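PDB 2QMA: diaminobutyrate-pyruvate transaminase and L-2,4-diaminobutyrate decarboxylase from Vibrio parahaemolyticus, which probably acts in diaminobutyrate metabolism with the help of pyridoxal 5'-phosphate, the part described here being its C-terminal, glutamate-decarboxylase-like domain. Local coordinates for residues M38-S43 and P79-I84; D130-D133 and A138-V141; K185-S190 and P197-K202; K244-I249 and A281-K286. One frame throughout, in Å; residues are numbered along the deposited sequence.

Contact 1: residues M38-S43 and P79-I84; sequences MSHTTS and PLKSVI
H40 carries its imidazole with CG anti to the backbone N (chi1 -168°), which swings the ring off helix 32-51 toward helix 80-92, where K81 keeps CG beside its own backbone N and lays its methylenes over that ring. The pair illustrates how two nearly parallel helices, 17° apart and 10.0 Å between the axes of the short segments, can be joined by very few side chains. K81 CG sits 3.8 Å from the centroid of the H40 ring, a CH-pi contact over the face, displaced toward the CG side of the imidazole. The ring is bordered in its own plane by I84, whose CG2 comes within 3.7 Å of H40 CD2. A flat group is thus gripped on a face and an edge at once, while H40 NE2 is hydrogen-bonded to D85 and K81 NZ reaches back to S36. The same two segments also pack against the second subunit, M38 (a selenomethionine) on V116 and I84 on M382 of that chain, so the pair belongs to the dimer interface. Deeper in the seam T41 and I84 meet crosswise: T41 OG1, already bonded to V37 O, lies 3.2 Å from I84 CD1.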
# COMPACT_ATOMS: atom_id res chain seq x y z
N MSE A 38 -3.89 -5.01 23.38
CA MSE A 38 -3.38 -3.73 22.94
C MSE A 38 -2.66 -3.03 24.08
O MSE A 38 -1.60 -2.49 23.86
CB MSE A 38 -4.54 -2.87 22.42
CG MSE A 38 -5.20 -3.43 21.16
SE MSE A 38 -4.01 -4.23 19.82
CE MSE A 38 -5.08 -5.84 19.44
N SER A 39 -3.24 -3.03 25.29
CA SER A 39 -2.55 -2.48 26.45
C SER A 39 -1.20 -3.20 26.70
O SER A 39 -0.19 -2.56 26.98
CB SER A 39 -3.45 -2.47 27.69
OG SER A 39 -4.41 -1.41 27.61
N HIS A 40 -1.20 -4.54 26.60
CA HIS A 40 0.03 -5.36 26.64
C HIS A 40 1.06 -4.87 25.61
O HIS A 40 2.23 -4.68 25.92
CB HIS A 40 -0.27 -6.85 26.40
CG HIS A 40 0.89 -7.74 26.71
ND1 HIS A 40 1.13 -8.24 27.98
CD2 HIS A 40 1.92 -8.18 25.94
CE1 HIS A 40 2.24 -8.97 27.96
NE2 HIS A 40 2.74 -8.94 26.74
N THR A 41 0.59 -4.69 24.37
CA THR A 41 1.46 -4.33 23.26
C THR A 41 2.02 -2.92 23.49
O THR A 41 3.20 -2.68 23.25
CB THR A 41 0.70 -4.39 21.90
OG1 THR A 41 0.04 -5.66 21.78
CG2 THR A 41 1.64 -4.23 20.73
N THR A 42 1.18 -2.01 23.96
CA THR A 42 1.60 -0.63 24.24
C THR A 42 2.69 -0.65 25.32
O THR A 42 3.74 0.03 25.21
CB THR A 42 0.38 0.27 24.64
OG1 THR A 42 -0.45 0.48 23.49
CG2 THR A 42 0.82 1.66 25.18
N SER A 43 2.46 -1.46 26.36
CA SER A 43 3.44 -1.66 27.42
C SER A 43 4.76 -2.23 26.89
O SER A 43 5.83 -1.74 27.25
CB SER A 43 2.86 -2.55 28.53
OG SER A 43 3.88 -2.85 29.43
N PRO A 79 0.19 -18.33 23.23
CA PRO A 79 -0.74 -17.25 23.56
C PRO A 79 -0.23 -15.93 23.01
O PRO A 79 1.00 -15.70 22.95
CB PRO A 79 -0.76 -17.22 25.09
CG PRO A 79 0.37 -18.10 25.55
CD PRO A 79 0.75 -19.00 24.42
N LEU A 80 -1.16 -15.08 22.63
CA LEU A 80 -0.83 -13.87 21.84
C LEU A 80 0.13 -12.96 22.62
O LEU A 80 1.08 -12.43 22.07
CB LEU A 80 -2.09 -13.11 21.42
CG LEU A 80 -1.91 -11.81 20.61
CD1 LEU A 80 -0.84 -11.97 19.54
CD2 LEU A 80 -3.22 -11.41 19.97
N LYS A 81 -0.13 -12.79 23.91
CA LYS A 81 0.74 -11.93 24.70
C LYS A 81 2.20 -12.40 24.72
O LYS A 81 3.11 -11.57 24.69
CB LYS A 81 0.18 -11.73 26.12
CG LYS A 81 -1.02 -10.79 26.20
CD LYS A 81 -1.72 -10.82 27.56
CE LYS A 81 -3.03 -10.03 27.48
NZ LYS A 81 -3.50 -9.63 28.84
N SER A 82 2.44 -13.72 24.74
CA SER A 82 3.83 -14.21 24.71
C SER A 82 4.48 -13.97 23.33
O SER A 82 5.67 -13.65 23.25
CB SER A 82 3.99 -15.66 25.22
OG SER A 82 3.47 -16.64 24.34
N VAL A 83 3.69 -14.10 22.27
CA VAL A 83 4.17 -13.84 20.91
C VAL A 83 4.55 -12.36 20.78
O VAL A 83 5.58 -12.03 20.16
CB VAL A 83 3.11 -14.20 19.86
CG1 VAL A 83 3.62 -13.81 18.46
CG2 VAL A 83 2.75 -15.73 19.91
N ILE A 84 3.72 -11.50 21.36
CA ILE A 84 4.00 -10.07 21.44
C ILE A 84 5.33 -9.84 22.18
O ILE A 84 6.12 -9.02 21.77
CB ILE A 84 2.86 -9.28 22.14
CG1 ILE A 84 1.65 -9.16 21.19
CG2 ILE A 84 3.31 -7.89 22.55
CD1 ILE A 84 0.34 -8.85 21.92

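Contact 2: residues D130-D133 and A138-V141; sequences DSWD and ATYV
W132 drives the edge of its indole against the face of Y140 across a short turn, and this offset edge-to-face pair is the tight part of the contact. The centroids of the W132 five-membered ring and the Y140 ring stand 5.1 Å apart, with the planes at 66°. At closest quarters W132 NE1 lies 3.3 Å from Y140 CE2, which sits in the plane of the indole at its edge. With CG anti to the backbone N (chi1 -170°), W132 is able to reach forward to the first turns of helix 136-152.

T139 marks the looser side. Its OG1 stays 4.0 Å from W132 CA and is bonded instead to A135 O, while its CB remains 4.2 Å from W132 CD1. The loop has its own brace: S131 OG donates to D133 OD1 at 2.7 Å, nearly along the C-O bond, and accepts from Q134 NE2. What seems a surface contact within one chain is partly closed by the dimer, since Y56 of the second subunit meets W132 edge-to-face and R446 of that subunit forms a salt bridge with D133 OD2. An intrachain aromatic pair extended by a ring from the partner gives an aromatic cluster at a subunit interface.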
# COMPACT_ATOMS: atom_id res chain seq x y z
N ASP A 130 -12.25 0.80 -1.16
CA ASP A 130 -12.73 0.68 -2.53
C ASP A 130 -14.23 0.91 -2.69
O ASP A 130 -14.70 1.17 -3.82
CB ASP A 130 -12.29 -0.63 -3.20
CG ASP A 130 -12.36 -1.82 -2.29
OD1 ASP A 130 -11.95 -1.72 -1.10
OD2 ASP A 130 -12.77 -2.89 -2.78
N SER A 131 -14.99 0.82 -1.60
CA SER A 131 -16.39 1.15 -1.72
C SER A 131 -16.94 1.72 -0.43
O SER A 131 -16.44 1.42 0.65
CB SER A 131 -17.21 -0.09 -2.09
OG SER A 131 -17.04 -1.07 -1.10
N TRP A 132 -18.02 2.49 -0.59
CA TRP A 132 -18.68 3.12 0.56
C TRP A 132 -19.14 2.06 1.55
O TRP A 132 -18.92 2.23 2.77
CB TRP A 132 -19.84 3.97 0.09
CG TRP A 132 -20.41 4.86 1.22
CD1 TRP A 132 -20.10 6.16 1.48
CD2 TRP A 132 -21.39 4.47 2.19
NE1 TRP A 132 -20.82 6.62 2.57
CE2 TRP A 132 -21.63 5.60 3.02
CE3 TRP A 132 -22.08 3.28 2.44
CZ2 TRP A 132 -22.52 5.58 4.08
CZ3 TRP A 132 -22.99 3.25 3.51
CH2 TRP A 132 -23.19 4.41 4.31
N ASP A 133 -19.77 0.97 1.07
CA ASP A 133 -20.22 -0.13 1.98
C ASP A 133 -19.13 -0.97 2.65
O ASP A 133 -19.42 -2.02 3.25
CB ASP A 133 -21.28 -1.03 1.32
CG ASP A 133 -20.73 -1.85 0.15
OD1 ASP A 133 -19.60 -1.60 -0.32
OD2 ASP A 133 -21.47 -2.75 -0.31
N ALA A 138 -15.20 6.60 6.34
CA ALA A 138 -13.82 6.69 5.86
C ALA A 138 -13.78 7.32 4.47
O ALA A 138 -12.96 8.18 4.20
CB ALA A 138 -13.17 5.35 5.85
N THR A 139 -14.73 6.95 3.61
CA THR A 139 -14.77 7.53 2.25
C THR A 139 -14.84 9.04 2.32
O THR A 139 -14.13 9.73 1.59
CB THR A 139 -15.94 6.97 1.46
OG1 THR A 139 -15.65 5.59 1.17
CG2 THR A 139 -16.11 7.75 0.16
N TYR A 140 -15.68 9.55 3.22
CA TYR A 140 -15.86 10.99 3.31
C TYR A 140 -14.64 11.65 3.96
O TYR A 140 -14.27 12.75 3.56
CB TYR A 140 -17.12 11.30 4.09
CG TYR A 140 -18.40 10.83 3.47
CD1 TYR A 140 -18.71 11.09 2.13
CD2 TYR A 140 -19.35 10.15 4.24
CE1 TYR A 140 -19.92 10.67 1.58
CE2 TYR A 140 -20.56 9.75 3.69
CZ TYR A 140 -20.83 9.99 2.39
OH TYR A 140 -22.04 9.57 1.87
N VAL A 141 -14.02 10.97 4.94
CA VAL A 141 -12.77 11.45 5.56
C VAL A 141 -11.70 11.64 4.48
O VAL A 141 -11.12 12.71 4.39
CB VAL A 141 -12.25 10.53 6.69
CG1 VAL A 141 -10.81 10.88 7.12
CG2 VAL A 141 -13.25 10.59 7.93

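Contact 3: residues K185-S190 and P197-K202; sequences KLSGHS and PDYADK
Y199 reaches back from the loop before strand 203-208 to touch L186 and S187 at the end of helix 167-187, and its ring meets neighbours on one face, along both sides and at the tip. From CB the path turns into the crowded position, CG lying between the backbone N and the carbonyl carbon (chi1 55°), which aims the ring at the helix. One ring face is covered near its rim by CB of P197, from the same loop. Along one side CE1 comes within 4.1 Å of L186 CD1; along the other, CE2 lies 3.3 Å from S187 OG, which sits at the ring edge and in its plane. CZ lies 3.5 Å from S187 OG. At the tip, OH is 3.7 Å from L186 CB and 2.8 Å from S187 OG, in a hydrogen bond that either hydroxyl could donate.

P197 serves a second ring as well. Its CB stands 4.0 Å from the centroid of the H189 imidazole and only 7° off the ring normal, a CH-pi contact centred on the face, so the proline wedges between H189 and Y199. H189 is steadied at its far end by a bond from NE2 to G195 O. Just before it, G188 has positive phi and turns the chain out of the helix. L186 and Y199 also both touch I258 of strand 258-265. Together these contacts tie the end of a helix to the loop that feeds strand 203-208, at the end of the mixed sheet where that strand begins in the fold-type I PLP-enzyme domain.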
# COMPACT_ATOMS: atom_id res chain seq x y z
N LYS A 185 -5.24 12.96 -26.74
CA LYS A 185 -5.12 14.28 -27.40
C LYS A 185 -4.66 14.14 -28.87
O LYS A 185 -5.29 14.72 -29.76
CB LYS A 185 -4.19 15.19 -26.58
CG LYS A 185 -3.89 16.55 -27.19
CD LYS A 185 -2.56 17.07 -26.60
CE LYS A 185 -2.77 17.99 -25.43
NZ LYS A 185 -3.82 19.04 -25.64
N LEU A 186 -3.60 13.38 -29.13
CA LEU A 186 -3.05 13.29 -30.51
C LEU A 186 -3.95 12.55 -31.54
O LEU A 186 -4.04 12.97 -32.71
CB LEU A 186 -1.60 12.74 -30.51
CG LEU A 186 -0.56 13.56 -29.72
CD1 LEU A 186 0.86 12.97 -29.78
CD2 LEU A 186 -0.52 15.06 -30.10
N SER A 187 -4.60 11.46 -31.12
CA SER A 187 -5.31 10.61 -32.07
C SER A 187 -6.61 10.02 -31.49
O SER A 187 -7.17 9.05 -32.05
CB SER A 187 -4.37 9.50 -32.57
OG SER A 187 -3.87 8.72 -31.48
N GLY A 188 -7.09 10.60 -30.40
CA GLY A 188 -8.29 10.10 -29.73
C GLY A 188 -8.20 8.60 -29.42
O GLY A 188 -9.18 7.86 -29.52
N HIS A 189 -7.01 8.14 -29.05
CA HIS A 189 -6.75 6.73 -28.93
C HIS A 189 -6.84 6.33 -27.45
O HIS A 189 -6.08 6.91 -26.62
CB HIS A 189 -5.32 6.45 -29.42
CG HIS A 189 -4.90 5.02 -29.34
ND1 HIS A 189 -4.93 4.17 -30.43
CD2 HIS A 189 -4.38 4.30 -28.31
CE1 HIS A 189 -4.50 2.98 -30.06
NE2 HIS A 189 -4.14 3.04 -28.79
N SER A 190 -7.74 5.39 -27.12
CA SER A 190 -7.85 4.86 -25.76
C SER A 190 -6.76 3.81 -25.48
O SER A 190 -6.86 2.66 -25.94
CB SER A 190 -9.23 4.29 -25.45
OG SER A 190 -9.20 3.70 -24.16
N PRO A 197 -0.53 3.31 -28.63
CA PRO A 197 -0.62 3.67 -30.06
C PRO A 197 0.67 3.31 -30.84
O PRO A 197 1.73 3.11 -30.21
CB PRO A 197 -0.88 5.19 -29.99
CG PRO A 197 -0.16 5.64 -28.74
CD PRO A 197 -0.48 4.50 -27.77
N ASP A 198 0.61 3.22 -32.17
CA ASP A 198 1.84 2.89 -32.96
C ASP A 198 2.97 3.92 -32.85
O ASP A 198 4.13 3.58 -33.03
CB ASP A 198 1.58 2.56 -34.47
CG ASP A 198 2.90 2.01 -35.19
OD1 ASP A 198 3.41 0.94 -34.80
OD2 ASP A 198 3.48 2.66 -36.11
N TYR A 199 2.63 5.16 -32.52
CA TYR A 199 3.65 6.17 -32.31
C TYR A 199 4.25 6.18 -30.90
O TYR A 199 5.03 7.06 -30.56
CB TYR A 199 3.10 7.56 -32.68
CG TYR A 199 1.82 7.96 -31.97
CD1 TYR A 199 1.86 8.51 -30.68
CD2 TYR A 199 0.56 7.79 -32.57
CE1 TYR A 199 0.69 8.90 -30.01
CE2 TYR A 199 -0.60 8.20 -31.90
CZ TYR A 199 -0.50 8.74 -30.61
OH TYR A 199 -1.62 9.13 -29.90
N ALA A 200 3.90 5.20 -30.06
CA ALA A 200 4.40 5.18 -28.66
C ALA A 200 5.94 5.24 -28.55
O ALA A 200 6.48 5.72 -27.55
CB ALA A 200 3.90 3.94 -27.90
N ASP A 201 6.62 4.67 -29.54
CA ASP A 201 8.09 4.57 -29.52
C ASP A 201 8.73 5.97 -29.56
O ASP A 201 9.91 6.15 -29.25
CB ASP A 201 8.57 3.73 -30.69
CG ASP A 201 8.46 4.47 -32.06
OD1 ASP A 201 7.33 4.81 -32.53
OD2 ASP A 201 9.52 4.70 -32.67
N LYS A 202 7.94 6.95 -29.97
CA LYS A 202 8.40 8.32 -30.05
C LYS A 202 8.18 9.10 -28.76
O LYS A 202 8.76 10.17 -28.61
CB LYS A 202 7.72 9.05 -31.22
CG LYS A 202 8.24 8.63 -32.57
CD LYS A 202 7.14 8.86 -33.60
CE LYS A 202 7.71 9.16 -34.96
NZ LYS A 202 7.81 7.91 -35.72

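Contact 4: residues K244-I249 and A281-K286; sequences KLDEVI and ADMAVK
D246 and K286 supply the charged interaction between two neighbouring helices, and M283 with L245 supplies the apolar one. In the salt bridge K286 NZ donates to D246 OD1 at 2.9 Å, meeting the oxygen on its syn side and 24° out of the carboxylate plane; D246 OD2 is farther from the ammonium, at 3.3 Å. The lysine gets there with a fully extended chain, its CD passing 3.5 Å from the same oxygen. H287 NE2 also bonds to D246 OD1, so two nitrogens share one carboxylate oxygen, which would probably favour the charged form of the aspartate.

The apolar part lies alongside. L245 and M283, a selenomethionine, lie side by side, pointing opposite ways, with L245 CD2 3.6 Å from M283 CG. Beyond CG the selenomethionine is bent (chi2 -61°), and this bend turns its selenium across D246, 3.7 Å from D246 CB. The selenium, 3.5 Å from D246 OD1, thus lies between the salt bridge and the leucine.

The backbones stay well apart, the axes of the short segments approaching to 11.3 Å and crossing at -32°. The gap is bridged by side chains, the extended lysine and the bent selenomethionine reaching farthest. Helix 245-254 links strand 229-232 to strand 258-265, and helix 277-287 links strand 258-265 to strand 290-295, all parallel members of one sheet; the contact joins the helices of two consecutive beta-alpha-beta crossovers, the repeated element of the fold-type I PLP-enzyme core.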
# COMPACT_ATOMS: atom_id res chain seq x y z
N LYS A 244 19.10 25.01 -21.32
CA LYS A 244 18.89 24.40 -22.65
C LYS A 244 17.60 23.57 -22.77
O LYS A 244 17.48 22.74 -23.67
CB LYS A 244 20.13 23.58 -23.05
CG LYS A 244 21.45 24.34 -22.92
CD LYS A 244 21.46 25.65 -23.74
CE LYS A 244 22.84 26.29 -23.80
NZ LYS A 244 22.83 27.47 -24.71
N LEU A 245 16.64 23.80 -21.88
CA LEU A 245 15.53 22.91 -21.76
C LEU A 245 14.70 23.13 -23.01
O LEU A 245 14.31 22.16 -23.68
CB LEU A 245 14.74 23.17 -20.47
CG LEU A 245 13.33 22.55 -20.34
CD1 LEU A 245 13.37 20.99 -20.53
CD2 LEU A 245 12.66 22.93 -19.01
N ASP A 246 14.44 24.40 -23.35
CA ASP A 246 13.66 24.69 -24.56
C ASP A 246 14.29 24.07 -25.80
O ASP A 246 13.59 23.46 -26.58
CB ASP A 246 13.41 26.17 -24.74
CG ASP A 246 12.46 26.46 -25.89
OD1 ASP A 246 11.25 26.20 -25.77
OD2 ASP A 246 12.94 26.93 -26.92
N GLU A 247 15.62 24.21 -25.98
CA GLU A 247 16.29 23.67 -27.17
C GLU A 247 16.31 22.11 -27.22
O GLU A 247 16.18 21.54 -28.30
CB GLU A 247 17.70 24.29 -27.40
CG GLU A 247 18.77 23.86 -26.43
CD GLU A 247 20.24 24.13 -26.92
OE1 GLU A 247 20.48 24.73 -28.02
OE2 GLU A 247 21.16 23.72 -26.19
N VAL A 248 16.46 21.46 -26.07
CA VAL A 248 16.40 19.99 -25.96
C VAL A 248 15.01 19.49 -26.43
O VAL A 248 14.92 18.53 -27.21
CB VAL A 248 16.74 19.49 -24.52
CG1 VAL A 248 16.21 18.08 -24.26
CG2 VAL A 248 18.28 19.49 -24.29
N ILE A 249 13.95 20.14 -25.97
CA ILE A 249 12.62 19.77 -26.37
C ILE A 249 12.43 20.06 -27.87
O ILE A 249 11.93 19.21 -28.61
CB ILE A 249 11.58 20.52 -25.53
CG1 ILE A 249 11.68 20.05 -24.10
CG2 ILE A 249 10.15 20.25 -26.10
CD1 ILE A 249 10.99 20.93 -23.10
N ALA A 281 6.42 24.70 -16.01
CA ALA A 281 5.00 24.82 -16.33
C ALA A 281 4.84 25.61 -17.62
O ALA A 281 3.94 25.33 -18.45
CB ALA A 281 4.18 25.45 -15.14
N ASP A 282 5.70 26.61 -17.82
CA ASP A 282 5.63 27.41 -19.05
C ASP A 282 6.09 26.60 -20.23
O ASP A 282 5.58 26.80 -21.32
CB ASP A 282 6.47 28.68 -18.94
CG ASP A 282 5.87 29.69 -17.95
OD1 ASP A 282 4.63 29.71 -17.77
OD2 ASP A 282 6.65 30.46 -17.39
N MSE A 283 7.09 25.73 -20.03
CA MSE A 283 7.50 24.77 -21.06
C MSE A 283 6.34 23.83 -21.49
O MSE A 283 6.11 23.55 -22.69
CB MSE A 283 8.73 23.97 -20.58
CG MSE A 283 10.02 24.79 -20.67
SE MSE A 283 10.55 25.39 -22.45
CE MSE A 283 9.88 27.20 -22.50
N ALA A 284 5.60 23.36 -20.49
CA ALA A 284 4.47 22.48 -20.70
C ALA A 284 3.36 23.23 -21.47
O ALA A 284 2.74 22.64 -22.37
CB ALA A 284 3.93 21.91 -19.33
N VAL A 285 3.13 24.52 -21.19
CA VAL A 285 2.15 25.30 -22.02
C VAL A 285 2.68 25.41 -23.47
O VAL A 285 2.00 25.09 -24.41
CB VAL A 285 1.86 26.74 -21.41
CG1 VAL A 285 1.07 27.63 -22.39
CG2 VAL A 285 1.10 26.63 -20.08
N LYS A 286 3.95 25.83 -23.64
CA LYS A 286 4.51 26.06 -24.98
C LYS A 286 4.50 24.79 -25.83
O LYS A 286 4.11 24.84 -26.99
CB LYS A 286 5.95 26.58 -24.90
CG LYS A 286 6.50 26.92 -26.31
CD LYS A 286 7.93 27.32 -26.28
CE LYS A 286 8.40 27.82 -27.68
NZ LYS A 286 9.90 27.95 -27.66

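Overall arrangement
Along the chain the four contacts follow in series, and they spread from the dimer-facing helices to the far flank of the domain. Contacts 1 and 2, centres about 31 Å apart, both touch the second subunit. Contacts 3 and 4 belong to the surroundings of the seven-stranded mixed sheet and share strand 258-265, against which both pack; their centres are about 21 Å apart, nearest atoms about 8 Å. Contact 1 lies across the chain's centre, about 56 Å from contact 3 and about 57 Å from contact 4, centre to centre. The set thus samples two tasks of a fold-type I enzyme: forming part of the dimer interface, and joining helices and loops around the central sheet.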